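Local coordinates for protein cell death-related nuclease 4 (Caenorhabditis elegans, PDB 5DK5) that degrades RNA and DNA from the 3' end as a homodimeric DEDDh-family exonuclease and takes part in breaking down DNA during apoptosis, at residues I129-M134 with I139-F144; F144-I149 with L250-T255; G268-C273 with D278-S283. All blocks are in the same frame, centred on the assembly; numbering follows the deposited sequence.

Contact 1 of 3, residues I129-M134 with I139-F144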
ATOM      1  N   ILE B 129      -0.150  16.625  -6.856  1.00 21.94           N
ATOM      2  CA  ILE B 129      -0.116  16.135  -5.480  1.00 21.16           C
ATOM      3  C   ILE B 129      -1.042  16.929  -4.566  1.00 22.28           C
ATOM      4  O   ILE B 129      -1.869  16.349  -3.862  1.00 20.45           O
ATOM      5  CB  ILE B 129       1.321  16.171  -4.917  1.00 23.05           C
ATOM      6  CG1 ILE B 129       2.195  15.181  -5.693  1.00 23.13           C
ATOM      7  CG2 ILE B 129       1.331  15.856  -3.414  1.00 21.82           C
ATOM      8  CD1 ILE B 129       3.666  15.191  -5.310  1.00 24.53           C
ATOM      9  N   ALA B 130      -0.902  18.251  -4.566  1.00 21.64           N
ATOM     10  CA  ALA B 130      -1.744  19.080  -3.718  1.00 21.66           C
ATOM     11  C   ALA B 130      -3.205  18.902  -4.108  1.00 21.63           C
ATOM     12  O   ALA B 130      -4.039  18.582  -3.267  1.00 21.19           O
ATOM     13  CB  ALA B 130      -1.338  20.540  -3.809  1.00 22.44           C
ATOM     14  N   GLN B 131      -3.505  19.077  -5.390  1.00 25.69           N
ATOM     15  CA  GLN B 131      -4.883  19.008  -5.872  1.00 27.82           C
ATOM     16  C   GLN B 131      -5.569  17.693  -5.486  1.00 28.87           C
ATOM     17  O   GLN B 131      -6.718  17.690  -5.038  1.00 27.26           O
ATOM     18  CB  GLN B 131      -4.923  19.185  -7.393  1.00 30.95           C
ATOM     19  CG  GLN B 131      -6.085  20.032  -7.873  1.00 32.60           C
ATOM     20  CD  GLN B 131      -6.250  20.019  -9.380  1.00 30.88           C
ATOM     21  OE1 GLN B 131      -7.367  20.098  -9.889  1.00 30.64           O
ATOM     22  NE2 GLN B 131      -5.138  19.929 -10.103  1.00 29.32           N
ATOM     23  N   TYR B 132      -4.863  16.580  -5.653  1.00 21.14           N
ATOM     24  CA  TYR B 132      -5.433  15.266  -5.370  1.00 20.49           C
ATOM     25  C   TYR B 132      -5.637  15.060  -3.872  1.00 19.88           C
ATOM     26  O   TYR B 132      -6.666  14.534  -3.445  1.00 19.61           O
ATOM     27  CB  TYR B 132      -4.540  14.159  -5.928  1.00 20.23           C
ATOM     28  CG  TYR B 132      -5.156  12.783  -5.827  1.00 19.96           C
ATOM     29  CD1 TYR B 132      -6.122  12.369  -6.732  1.00 21.73           C
ATOM     30  CD2 TYR B 132      -4.776  11.902  -4.826  1.00 18.95           C
ATOM     31  CE1 TYR B 132      -6.691  11.116  -6.645  1.00 21.71           C
ATOM     32  CE2 TYR B 132      -5.338  10.643  -4.732  1.00 21.08           C
ATOM     33  CZ  TYR B 132      -6.295  10.256  -5.643  1.00 21.94           C
ATOM     34  OH  TYR B 132      -6.859   9.004  -5.552  1.00 21.08           O
ATOM     35  N   GLN B 133      -4.654  15.474  -3.079  1.00 19.74           N
ATOM     36  CA  GLN B 133      -4.742  15.358  -1.630  1.00 19.28           C
ATOM     37  C   GLN B 133      -5.881  16.217  -1.085  1.00 21.83           C
ATOM     38  O   GLN B 133      -6.566  15.823  -0.139  1.00 22.44           O
ATOM     39  CB  GLN B 133      -3.416  15.758  -0.977  1.00 20.13           C
ATOM     40  CG  GLN B 133      -3.394  15.640   0.541  1.00 18.88           C
ATOM     41  CD  GLN B 133      -3.597  14.218   1.021  1.00 18.90           C
ATOM     42  OE1 GLN B 133      -2.725  13.363   0.853  1.00 18.75           O
ATOM     43  NE2 GLN B 133      -4.752  13.955   1.620  1.00 19.85           N
ATOM     44  N   MET B 134      -6.084  17.386  -1.688  1.00 23.77           N
ATOM     45  CA  MET B 134      -7.166  18.280  -1.280  1.00 24.90           C
ATOM     46  C   MET B 134      -8.518  17.611  -1.501  1.00 26.79           C
ATOM     47  O   MET B 134      -9.447  17.799  -0.717  1.00 29.36           O
ATOM     48  CB  MET B 134      -7.111  19.602  -2.053  1.00 25.99           C
ATOM     49  CG  MET B 134      -5.948  20.521  -1.689  1.00 29.60           C
ATOM     50  SD  MET B 134      -5.859  21.012   0.036  1.00 51.53           S
ATOM     51  CE  MET B 134      -4.365  21.993  -0.018  1.00 72.94           C
ATOM     52  N   ILE B 139     -10.812  19.375   1.081  1.00 30.96           N
ATOM     53  CA  ILE B 139     -10.412  20.746   1.362  1.00 29.65           C
ATOM     54  C   ILE B 139     -10.407  21.544   0.066  1.00 27.47           C
ATOM     55  O   ILE B 139      -9.990  21.049  -0.980  1.00 23.65           O
ATOM     56  CB  ILE B 139      -9.022  20.810   2.024  1.00 32.31           C
ATOM     57  CG1 ILE B 139      -9.008  19.947   3.289  1.00 34.06           C
ATOM     58  CG2 ILE B 139      -8.651  22.260   2.354  1.00 34.30           C
ATOM     59  CD1 ILE B 139      -7.670  19.897   4.000  1.00 36.69           C
ATOM     60  N   GLN B 140     -10.887  22.779   0.140  1.00 28.39           N
ATOM     61  CA  GLN B 140     -10.908  23.655  -1.019  1.00 33.37           C
ATOM     62  C   GLN B 140      -9.490  24.045  -1.414  1.00 32.28           C
ATOM     63  O   GLN B 140      -8.677  24.404  -0.562  1.00 32.96           O
ATOM     64  CB  GLN B 140     -11.739  24.903  -0.728  1.00 42.47           C
ATOM     65  CG  GLN B 140     -11.905  25.826  -1.918  1.00 51.14           C
ATOM     66  CD  GLN B 140     -12.811  27.000  -1.614  1.00 58.20           C
ATOM     67  OE1 GLN B 140     -13.753  27.279  -2.354  1.00 60.74           O
ATOM     68  NE2 GLN B 140     -12.532  27.694  -0.516  1.00 60.27           N
ATOM     69  N   MET B 141      -9.198  23.970  -2.707  1.00 37.08           N
ATOM     70  CA  MET B 141      -7.885  24.348  -3.214  1.00 37.76           C
ATOM     71  C   MET B 141      -7.617  25.824  -2.907  1.00 36.76           C
ATOM     72  O   MET B 141      -8.333  26.693  -3.403  1.00 37.49           O
ATOM     73  CB  MET B 141      -7.800  24.092  -4.718  1.00 39.64           C
ATOM     74  CG  MET B 141      -6.385  24.099  -5.265  1.00 38.70           C
ATOM     75  SD  MET B 141      -5.447  22.641  -4.771  1.00 34.41           S
ATOM     76  CE  MET B 141      -3.937  22.892  -5.697  1.00 26.04           C
ATOM     77  N   PRO B 142      -6.590  26.118  -2.084  1.00 32.84           N
ATOM     78  CA  PRO B 142      -6.361  27.512  -1.684  1.00 33.51           C
ATOM     79  C   PRO B 142      -5.834  28.385  -2.819  1.00 33.65           C
ATOM     80  O   PRO B 142      -5.246  27.882  -3.777  1.00 33.02           O
ATOM     81  CB  PRO B 142      -5.323  27.390  -0.565  1.00 34.06           C
ATOM     82  CG  PRO B 142      -4.591  26.142  -0.870  1.00 32.74           C
ATOM     83  CD  PRO B 142      -5.594  25.208  -1.487  1.00 31.25           C
ATOM     84  N   ALA B 143      -6.040  29.690  -2.694  1.00 31.38           N
ATOM     85  CA  ALA B 143      -5.659  30.632  -3.736  1.00 33.62           C
ATOM     86  C   ALA B 143      -4.150  30.679  -3.949  1.00 32.39           C
ATOM     87  O   ALA B 143      -3.688  30.940  -5.059  1.00 33.92           O
ATOM     88  CB  ALA B 143      -6.182  32.018  -3.399  1.00 36.71           C
ATOM     89  N   PHE B 144      -3.383  30.433  -2.889  1.00 31.95           N
ATOM     90  CA  PHE B 144      -1.925  30.506  -2.984  1.00 32.96           C
ATOM     91  C   PHE B 144      -1.306  29.209  -3.516  1.00 31.45           C
ATOM     92  O   PHE B 144      -0.088  29.122  -3.676  1.00 30.13           O
ATOM     93  CB  PHE B 144      -1.304  30.867  -1.626  1.00 35.51           C
ATOM     94  CG  PHE B 144      -1.829  30.065  -0.468  1.00 36.97           C
ATOM     95  CD1 PHE B 144      -1.470  28.738  -0.301  1.00 37.17           C
ATOM     96  CD2 PHE B 144      -2.661  30.652   0.472  1.00 37.44           C
ATOM     97  CE1 PHE B 144      -1.946  28.007   0.773  1.00 37.21           C
ATOM     98  CE2 PHE B 144      -3.138  29.926   1.547  1.00 38.26           C
ATOM     99  CZ  PHE B 144      -2.780  28.603   1.698  1.00 37.18           C
TER
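Met134, Met141 and Ile139 carry this contact between a helix and the chain that leaves it. The sulfur SD of Met134 lies against the branched side of Ile139, 3.7 Å from its CB and almost as near its CG2, the two side chains crossing obliquely. A bend at chi2 (-58°) in Met134 carries the methyl CE onward to Pro142, where it rests 3.7 Å from CD of the ring. Met141 answers from the returning loop: CG stands anti to the backbone N (chi1 -165°) and the chain then turns at chi2, laying SD across Met134 at about a right angle, 3.8 Å from Met134 CG, with CE reaching the CB of Ala130. Met141 SD also meets the backbone of Gln131 at CA. The setting is the C-terminal part of helix 124-136 in the RNase H-like exonuclease fold, and the loop that follows folds back on the helix before entering strand 147-150. The return is pinned by one backbone bond, Ile139 N to Met134 O, 2.8 Å long and nearly straight at 162°, with the donor in the carbonyl plane. With Met134 shortened to an alanine, the space between Met141, Ile139 and Pro142 would probably be left unfilled, and the Met141 thioether freer to turn. Tyr99 of helix 95-109 packs on both Met134 and Pro142.

Contact 2 of 3, residues F144-I149 with L250-T255; sequences FFRQYI and LPLVVT
Strands 147-150 and 253-256 belong to one mixed sheet, in which strand 216-219 runs between them, antiparallel to both; this contact spans that intervening strand at the end of the sheet, with no hydrogen bond across. Arg146 and Leu252, which lie where the chain enters the two strands and whose alpha carbons come nearest at 8.6 Å, form the larger part. The isobutyl group of Leu252 lies over one face of the Arg146 guanidinium, its CD1 3.5 Å above the plane and displaced toward the rim, while CD2 approaches NH2 at 3.9 Å. The bend at chi3 (57°) brings NE and the guanidinium over Leu252 CD1, NE at 3.6 Å. The polar end is used elsewhere: NH2 donates to Leu218 O of the middle strand, and the same side chain touches Cys270 and Cys280 of the zinc site. Further along, Tyr148 extends its hydroxyl to Val254, with OH 3.8 Å from CG2; this hydroxyl also makes a weak hydrogen bond to Glu216. Leu126 and Trp127 pack on Tyr148 and Val254 respectively, so that helix 124-136 lies on one face of the mixed sheet of this DEDDh exonuclease, with the zinc site beside its edge.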
ATOM      1  N   PHE B 144      -3.383  30.433  -2.889  1.00 31.95           N
ATOM      2  CA  PHE B 144      -1.925  30.506  -2.984  1.00 32.96           C
ATOM      3  C   PHE B 144      -1.306  29.209  -3.516  1.00 31.45           C
ATOM      4  O   PHE B 144      -0.088  29.122  -3.676  1.00 30.13           O
ATOM      5  CB  PHE B 144      -1.304  30.867  -1.626  1.00 35.51           C
ATOM      6  CG  PHE B 144      -1.829  30.065  -0.468  1.00 36.97           C
ATOM      7  CD1 PHE B 144      -1.470  28.738  -0.301  1.00 37.17           C
ATOM      8  CD2 PHE B 144      -2.661  30.652   0.472  1.00 37.44           C
ATOM      9  CE1 PHE B 144      -1.946  28.007   0.773  1.00 37.21           C
ATOM     10  CE2 PHE B 144      -3.138  29.926   1.547  1.00 38.26           C
ATOM     11  CZ  PHE B 144      -2.780  28.603   1.698  1.00 37.18           C
ATOM     12  N   PHE B 145      -2.144  28.209  -3.787  1.00 31.47           N
ATOM     13  CA  PHE B 145      -1.702  26.991  -4.467  1.00 29.71           C
ATOM     14  C   PHE B 145      -2.130  26.985  -5.938  1.00 29.86           C
ATOM     15  O   PHE B 145      -1.748  26.090  -6.695  1.00 29.38           O
ATOM     16  CB  PHE B 145      -2.255  25.737  -3.774  1.00 28.19           C
ATOM     17  CG  PHE B 145      -1.478  25.298  -2.551  1.00 27.10           C
ATOM     18  CD1 PHE B 145      -0.335  25.962  -2.134  1.00 28.45           C
ATOM     19  CD2 PHE B 145      -1.896  24.192  -1.830  1.00 27.65           C
ATOM     20  CE1 PHE B 145       0.366  25.535  -1.016  1.00 28.66           C
ATOM     21  CE2 PHE B 145      -1.200  23.761  -0.714  1.00 26.56           C
ATOM     22  CZ  PHE B 145      -0.069  24.432  -0.307  1.00 27.18           C
ATOM     23  N   ARG B 146      -2.925  27.974  -6.340  1.00 30.11           N
ATOM     24  CA  ARG B 146      -3.408  28.060  -7.715  1.00 31.53           C
ATOM     25  C   ARG B 146      -2.597  29.075  -8.525  1.00 33.08           C
ATOM     26  O   ARG B 146      -2.899  29.349  -9.688  1.00 32.37           O
ATOM     27  CB  ARG B 146      -4.896  28.412  -7.733  1.00 33.61           C
ATOM     28  CG  ARG B 146      -5.782  27.275  -7.235  1.00 34.17           C
ATOM     29  CD  ARG B 146      -7.261  27.574  -7.403  1.00 36.64           C
ATOM     30  NE  ARG B 146      -7.609  27.876  -8.788  1.00 41.61           N
ATOM     31  CZ  ARG B 146      -8.854  27.964  -9.246  1.00 45.19           C
ATOM     32  NH1 ARG B 146      -9.883  27.764  -8.431  1.00 45.42           N
ATOM     33  NH2 ARG B 146      -9.072  28.245 -10.523  1.00 46.52           N
ATOM     34  N   GLN B 147      -1.571  29.635  -7.892  1.00 33.00           N
ATOM     35  CA  GLN B 147      -0.539  30.383  -8.595  1.00 33.10           C
ATOM     36  C   GLN B 147       0.794  30.073  -7.930  1.00 32.84           C
ATOM     37  O   GLN B 147       0.880  30.006  -6.705  1.00 35.12           O
ATOM     38  CB  GLN B 147      -0.823  31.887  -8.580  1.00 35.79           C
ATOM     39  CG  GLN B 147      -0.846  32.525  -7.192  1.00 38.34           C
ATOM     40  CD  GLN B 147      -0.797  34.042  -7.242  1.00 40.95           C
ATOM     41  OE1 GLN B 147      -0.116  34.676  -6.435  1.00 41.46           O
ATOM     42  NE2 GLN B 147      -1.519  34.631  -8.189  1.00 40.86           N
ATOM     43  N   TYR B 148       1.829  29.859  -8.733  1.00 30.87           N
ATOM     44  CA  TYR B 148       3.123  29.476  -8.186  1.00 31.84           C
ATOM     45  C   TYR B 148       4.238  29.629  -9.209  1.00 31.10           C
ATOM     46  O   TYR B 148       3.996  29.987 -10.362  1.00 31.72           O
ATOM     47  CB  TYR B 148       3.078  28.033  -7.680  1.00 33.99           C
ATOM     48  CG  TYR B 148       2.748  27.022  -8.751  1.00 37.28           C
ATOM     49  CD1 TYR B 148       1.430  26.674  -9.023  1.00 38.94           C
ATOM     50  CD2 TYR B 148       3.752  26.411  -9.487  1.00 38.38           C
ATOM     51  CE1 TYR B 148       1.124  25.749 -10.001  1.00 39.75           C
ATOM     52  CE2 TYR B 148       3.457  25.484 -10.467  1.00 38.79           C
ATOM     53  CZ  TYR B 148       2.141  25.157 -10.718  1.00 38.63           C
ATOM     54  OH  TYR B 148       1.838  24.235 -11.694  1.00 36.70           O
ATOM     55  N   ILE B 149       5.458  29.349  -8.765  1.00 31.34           N
ATOM     56  CA  ILE B 149       6.644  29.482  -9.598  1.00 33.34           C
ATOM     57  C   ILE B 149       7.240  28.119  -9.920  1.00 33.15           C
ATOM     58  O   ILE B 149       7.789  27.448  -9.046  1.00 33.19           O
ATOM     59  CB  ILE B 149       7.711  30.357  -8.910  1.00 36.44           C
ATOM     60  CG1 ILE B 149       7.105  31.719  -8.545  1.00 38.19           C
ATOM     61  CG2 ILE B 149       8.939  30.508  -9.812  1.00 39.34           C
ATOM     62  CD1 ILE B 149       8.071  32.705  -7.922  1.00 33.90           C
ATOM     63  N   LEU B 250      -8.198  15.424 -12.859  1.00 27.57           N
ATOM     64  CA  LEU B 250      -8.129  16.547 -11.933  1.00 27.93           C
ATOM     65  C   LEU B 250      -8.888  17.747 -12.502  1.00 29.39           C
ATOM     66  O   LEU B 250      -8.753  18.058 -13.686  1.00 30.75           O
ATOM     67  CB  LEU B 250      -6.676  16.920 -11.648  1.00 27.60           C
ATOM     68  CG  LEU B 250      -5.845  15.830 -10.968  1.00 27.67           C
ATOM     69  CD1 LEU B 250      -4.375  16.207 -10.956  1.00 28.88           C
ATOM     70  CD2 LEU B 250      -6.338  15.577  -9.548  1.00 27.20           C
ATOM     71  N   PRO B 251      -9.696  18.423 -11.664  1.00 28.41           N
ATOM     72  CA  PRO B 251     -10.523  19.534 -12.159  1.00 28.01           C
ATOM     73  C   PRO B 251      -9.730  20.743 -12.656  1.00 28.91           C
ATOM     74  O   PRO B 251     -10.103  21.323 -13.676  1.00 31.72           O
ATOM     75  CB  PRO B 251     -11.371  19.915 -10.938  1.00 27.40           C
ATOM     76  CG  PRO B 251     -10.633  19.381  -9.767  1.00 28.15           C
ATOM     77  CD  PRO B 251      -9.961  18.138 -10.243  1.00 26.85           C
ATOM     78  N   LEU B 252      -8.668  21.121 -11.951  1.00 26.75           N
ATOM     79  CA  LEU B 252      -7.889  22.300 -12.327  1.00 27.45           C
ATOM     80  C   LEU B 252      -6.714  21.933 -13.228  1.00 27.65           C
ATOM     81  O   LEU B 252      -6.032  20.931 -13.012  1.00 28.44           O
ATOM     82  CB  LEU B 252      -7.385  23.040 -11.085  1.00 27.06           C
ATOM     83  CG  LEU B 252      -8.458  23.514 -10.100  1.00 26.96           C
ATOM     84  CD1 LEU B 252      -7.823  24.279  -8.949  1.00 26.71           C
ATOM     85  CD2 LEU B 252      -9.515  24.367 -10.788  1.00 49.91           C
ATOM     86  N   VAL B 253      -6.492  22.775 -14.232  1.00 29.17           N
ATOM     87  CA  VAL B 253      -5.464  22.564 -15.245  1.00 30.44           C
ATOM     88  C   VAL B 253      -4.367  23.621 -15.131  1.00 31.95           C
ATOM     89  O   VAL B 253      -4.631  24.761 -14.746  1.00 32.68           O
ATOM     90  CB  VAL B 253      -6.089  22.596 -16.662  1.00 51.97           C
ATOM     91  CG1 VAL B 253      -5.125  23.167 -17.707  1.00 53.78           C
ATOM     92  CG2 VAL B 253      -6.561  21.207 -17.061  1.00 51.85           C
ATOM     93  N   VAL B 254      -3.140  23.238 -15.471  1.00 30.62           N
ATOM     94  CA  VAL B 254      -2.027  24.178 -15.493  1.00 31.78           C
ATOM     95  C   VAL B 254      -2.172  25.129 -16.673  1.00 34.98           C
ATOM     96  O   VAL B 254      -2.360  24.698 -17.812  1.00 37.38           O
ATOM     97  CB  VAL B 254      -0.667  23.454 -15.583  1.00 32.29           C
ATOM     98  CG1 VAL B 254       0.473  24.452 -15.821  1.00 33.91           C
ATOM     99  CG2 VAL B 254      -0.408  22.650 -14.322  1.00 32.44           C
ATOM    100  N   THR B 255      -2.089  26.425 -16.387  1.00 39.22           N
ATOM    101  CA  THR B 255      -2.147  27.456 -17.417  1.00 43.37           C
ATOM    102  C   THR B 255      -0.903  28.327 -17.353  1.00 42.38           C
ATOM    103  O   THR B 255      -0.676  29.037 -16.375  1.00 40.36           O
ATOM    104  CB  THR B 255      -3.395  28.343 -17.267  1.00 47.93           C
ATOM    105  OG1 THR B 255      -4.572  27.525 -17.289  1.00 50.79           O
ATOM    106  CG2 THR B 255      -3.477  29.363 -18.392  1.00 49.22           C
TER

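Contact 3 of 3, residues G268-C273 with D278-S283. With ZN (zinc ion), chain I.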
ATOM      1  N   GLY B 268      -6.768  36.522  -5.638  1.00 52.98           N
ATOM      2  CA  GLY B 268      -6.914  35.100  -5.922  1.00 47.59           C
ATOM      3  C   GLY B 268      -8.126  34.888  -6.814  1.00 44.62           C
ATOM      4  O   GLY B 268      -9.162  34.389  -6.377  1.00 42.67           O
ATOM      5  N   VAL B 269      -7.991  35.300  -8.070  1.00 48.49           N
ATOM      6  CA  VAL B 269      -9.059  35.187  -9.057  1.00 47.55           C
ATOM      7  C   VAL B 269      -8.649  34.228 -10.163  1.00 46.69           C
ATOM      8  O   VAL B 269      -7.560  34.347 -10.727  1.00 46.69           O
ATOM      9  CB  VAL B 269      -9.401  36.558  -9.673  1.00 47.31           C
ATOM     10  CG1 VAL B 269     -10.499  36.419 -10.718  1.00 47.51           C
ATOM     11  CG2 VAL B 269      -9.819  37.538  -8.584  1.00 46.29           C
ATOM     12  N   CYS B 270      -9.521  33.274 -10.469  1.00 43.78           N
ATOM     13  CA  CYS B 270      -9.256  32.326 -11.542  1.00 41.56           C
ATOM     14  C   CYS B 270      -9.098  33.074 -12.856  1.00 39.64           C
ATOM     15  O   CYS B 270      -9.935  33.903 -13.213  1.00 39.89           O
ATOM     16  CB  CYS B 270     -10.376  31.292 -11.652  1.00 40.07           C
ATOM     17  SG  CYS B 270     -10.238  30.253 -13.122  1.00 41.07           S
ATOM     18  N   ARG B 271      -8.017  32.785 -13.567  1.00 39.76           N
ATOM     19  CA  ARG B 271      -7.705  33.492 -14.801  1.00 40.89           C
ATOM     20  C   ARG B 271      -8.749  33.226 -15.883  1.00 40.96           C
ATOM     21  O   ARG B 271      -8.998  34.080 -16.733  1.00 39.70           O
ATOM     22  CB  ARG B 271      -6.316  33.091 -15.303  1.00 45.03           C
ATOM     23  CG  ARG B 271      -5.522  34.226 -15.928  1.00 51.26           C
ATOM     24  CD  ARG B 271      -5.242  35.322 -14.924  1.00 56.32           C
ATOM     25  NE  ARG B 271      -5.779  36.610 -15.363  1.00 63.96           N
ATOM     26  CZ  ARG B 271      -6.362  37.507 -14.572  1.00 69.16           C
ATOM     27  NH1 ARG B 271      -6.515  37.280 -13.272  1.00 70.09           N
ATOM     28  NH2 ARG B 271      -6.804  38.646 -15.090  1.00 71.66           N
ATOM     29  N   TYR B 272      -9.365  32.047 -15.846  1.00 37.99           N
ATOM     30  CA  TYR B 272     -10.318  31.663 -16.881  1.00 41.37           C
ATOM     31  C   TYR B 272     -11.706  32.259 -16.639  1.00 43.32           C
ATOM     32  O   TYR B 272     -12.166  33.105 -17.406  1.00 44.09           O
ATOM     33  CB  TYR B 272     -10.419  30.139 -16.975  1.00 40.30           C
ATOM     34  CG  TYR B 272     -11.168  29.673 -18.200  1.00 42.00           C
ATOM     35  CD1 TYR B 272     -12.550  29.562 -18.192  1.00 42.38           C
ATOM     36  CD2 TYR B 272     -10.491  29.356 -19.369  1.00 44.01           C
ATOM     37  CE1 TYR B 272     -13.239  29.144 -19.312  1.00 43.34           C
ATOM     38  CE2 TYR B 272     -11.170  28.936 -20.493  1.00 44.84           C
ATOM     39  CZ  TYR B 272     -12.543  28.832 -20.461  1.00 44.22           C
ATOM     40  OH  TYR B 272     -13.222  28.411 -21.581  1.00 44.68           O
ATOM     41  N   CYS B 273     -12.368  31.816 -15.573  1.00 51.98           N
ATOM     42  CA  CYS B 273     -13.754  32.203 -15.314  1.00 54.69           C
ATOM     43  C   CYS B 273     -13.863  33.559 -14.619  1.00 55.11           C
ATOM     44  O   CYS B 273     -14.961  34.091 -14.459  1.00 54.91           O
ATOM     45  CB  CYS B 273     -14.450  31.135 -14.467  1.00 53.86           C
ATOM     46  SG  CYS B 273     -13.816  30.980 -12.787  1.00 43.93           S
ATOM     47  N   ASP B 278     -12.821  30.980  -4.223  1.00 62.77           N
ATOM     48  CA  ASP B 278     -13.691  30.437  -3.183  1.00 62.78           C
ATOM     49  C   ASP B 278     -14.980  29.885  -3.795  1.00 62.54           C
ATOM     50  O   ASP B 278     -15.704  29.123  -3.154  1.00 62.46           O
ATOM     51  CB  ASP B 278     -14.016  31.503  -2.128  1.00 65.63           C
ATOM     52  CG  ASP B 278     -14.334  32.858  -2.736  1.00 68.80           C
ATOM     53  OD1 ASP B 278     -14.755  32.904  -3.910  1.00 69.96           O
ATOM     54  OD2 ASP B 278     -14.157  33.879  -2.038  1.00 70.15           O
ATOM     55  N   VAL B 279     -15.258  30.281  -5.035  1.00 58.45           N
ATOM     56  CA  VAL B 279     -16.401  29.767  -5.788  1.00 58.90           C
ATOM     57  C   VAL B 279     -15.909  28.818  -6.875  1.00 59.31           C
ATOM     58  O   VAL B 279     -16.431  27.713  -7.038  1.00 59.36           O
ATOM     59  CB  VAL B 279     -17.220  30.908  -6.431  1.00 60.39           C
ATOM     60  CG1 VAL B 279     -18.401  30.350  -7.222  1.00 61.42           C
ATOM     61  CG2 VAL B 279     -17.708  31.879  -5.366  1.00 61.58           C
ATOM     62  N   CYS B 280     -14.901  29.261  -7.617  1.00 55.77           N
ATOM     63  CA  CYS B 280     -14.294  28.448  -8.662  1.00 58.50           C
ATOM     64  C   CYS B 280     -13.481  27.301  -8.065  1.00 59.87           C
ATOM     65  O   CYS B 280     -12.752  27.489  -7.091  1.00 59.37           O
ATOM     66  CB  CYS B 280     -13.404  29.315  -9.554  1.00 59.45           C
ATOM     67  SG  CYS B 280     -12.363  28.376 -10.690  1.00 40.15           S
ATOM     68  N   GLY B 281     -13.616  26.116  -8.656  1.00 44.96           N
ATOM     69  CA  GLY B 281     -12.895  24.937  -8.208  1.00 44.19           C
ATOM     70  C   GLY B 281     -13.740  24.008  -7.358  1.00 40.61           C
ATOM     71  O   GLY B 281     -13.275  22.951  -6.932  1.00 40.67           O
ATOM     72  N   THR B 282     -14.986  24.399  -7.109  1.00 61.11           N
ATOM     73  CA  THR B 282     -15.903  23.584  -6.322  1.00 58.81           C
ATOM     74  C   THR B 282     -16.287  22.313  -7.072  1.00 58.35           C
ATOM     75  O   THR B 282     -16.290  21.220  -6.503  1.00 54.94           O
ATOM     76  CB  THR B 282     -17.182  24.368  -5.968  1.00 57.16           C
ATOM     77  OG1 THR B 282     -16.840  25.509  -5.172  1.00 57.12           O
ATOM     78  CG2 THR B 282     -18.165  23.492  -5.194  1.00 56.55           C
ATOM     79  N   SER B 283     -16.610  22.472  -8.352  1.00 63.56           N
ATOM     80  CA  SER B 283     -17.037  21.361  -9.194  1.00 62.93           C
ATOM     81  C   SER B 283     -16.179  21.249 -10.451  1.00 59.89           C
ATOM     82  O   SER B 283     -15.703  22.252 -10.983  1.00 60.49           O
ATOM     83  CB  SER B 283     -18.508  21.528  -9.582  1.00 65.99           C
ATOM     84  OG  SER B 283     -18.890  20.567 -10.551  1.00 67.43           O
TER
HETATM   85 ZN    ZN I 301     -12.240  29.172 -12.893  1.00 42.66          ZN
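Three thiolates, from Cys270, Cys273 and Cys280, converge on a single zinc ion. Cys270 SG binds it at 2.3 Å and Cys273 SG at 2.4 Å, both from segment 268-273, while Cys280 SG reaches in from the facing segment at a similar length. Sharing the metal brings the sulfurs close: Cys273 SG and Cys280 SG stand 3.6 Å apart, and Cys280 SG is 3.7 Å from CB of Cys270. The two segments of this loop make no hydrogen bond to each other; between them the shared metal is the chief link, with sulfur and CB contacts around it. Cys220, which follows strand 216-219, supplies the fourth sulfur and completes a Cys4 site with Cys270 and Cys273 as its CxxC pair. Within that pair the chain curls round the Cys270 sulfur, which receives two weak hydrogen bonds, from Tyr272 N at 3.4 Å and Cys273 N at 3.6 Å, probably tempering its negative charge. Cys273 SG sits between the backbone N and the carbonyl carbon (chi1 67°), which turns it inward to the zinc. Beyond the first shell, Cys280 lies in a type II beta turn from Val279 to Thr282, fastened by Thr282 OG1 donating to Val279 O over 2.9 Å, from above the carbonyl plane. Gly281 occupies the turn's third position with positive phi (101°), where a CB would press on the carbonyl O of Cys280, reason enough for a glycine.

How the contacts relate
Along the chain the three contacts come in series, and in space they form a compact group with centres about 9 to 12 Å apart. Contact 1 and contact 2 share Phe144, where the loop after helix 124-136 runs into strand 147-150, and Gln131 of that helix accepts a probable hydrogen bond from the Leu252 backbone N. Arg146 links contact 2 to contact 3, its guanidinium packing beside Cys270 SG and the Cys280 carbonyl, while contact 1 reaches contact 3 through Ala143 and Gly268. A helix of the exonuclease core, the edge of its sheet and the zinc-bound loop are thereby joined into one continuous region of the chain's fold.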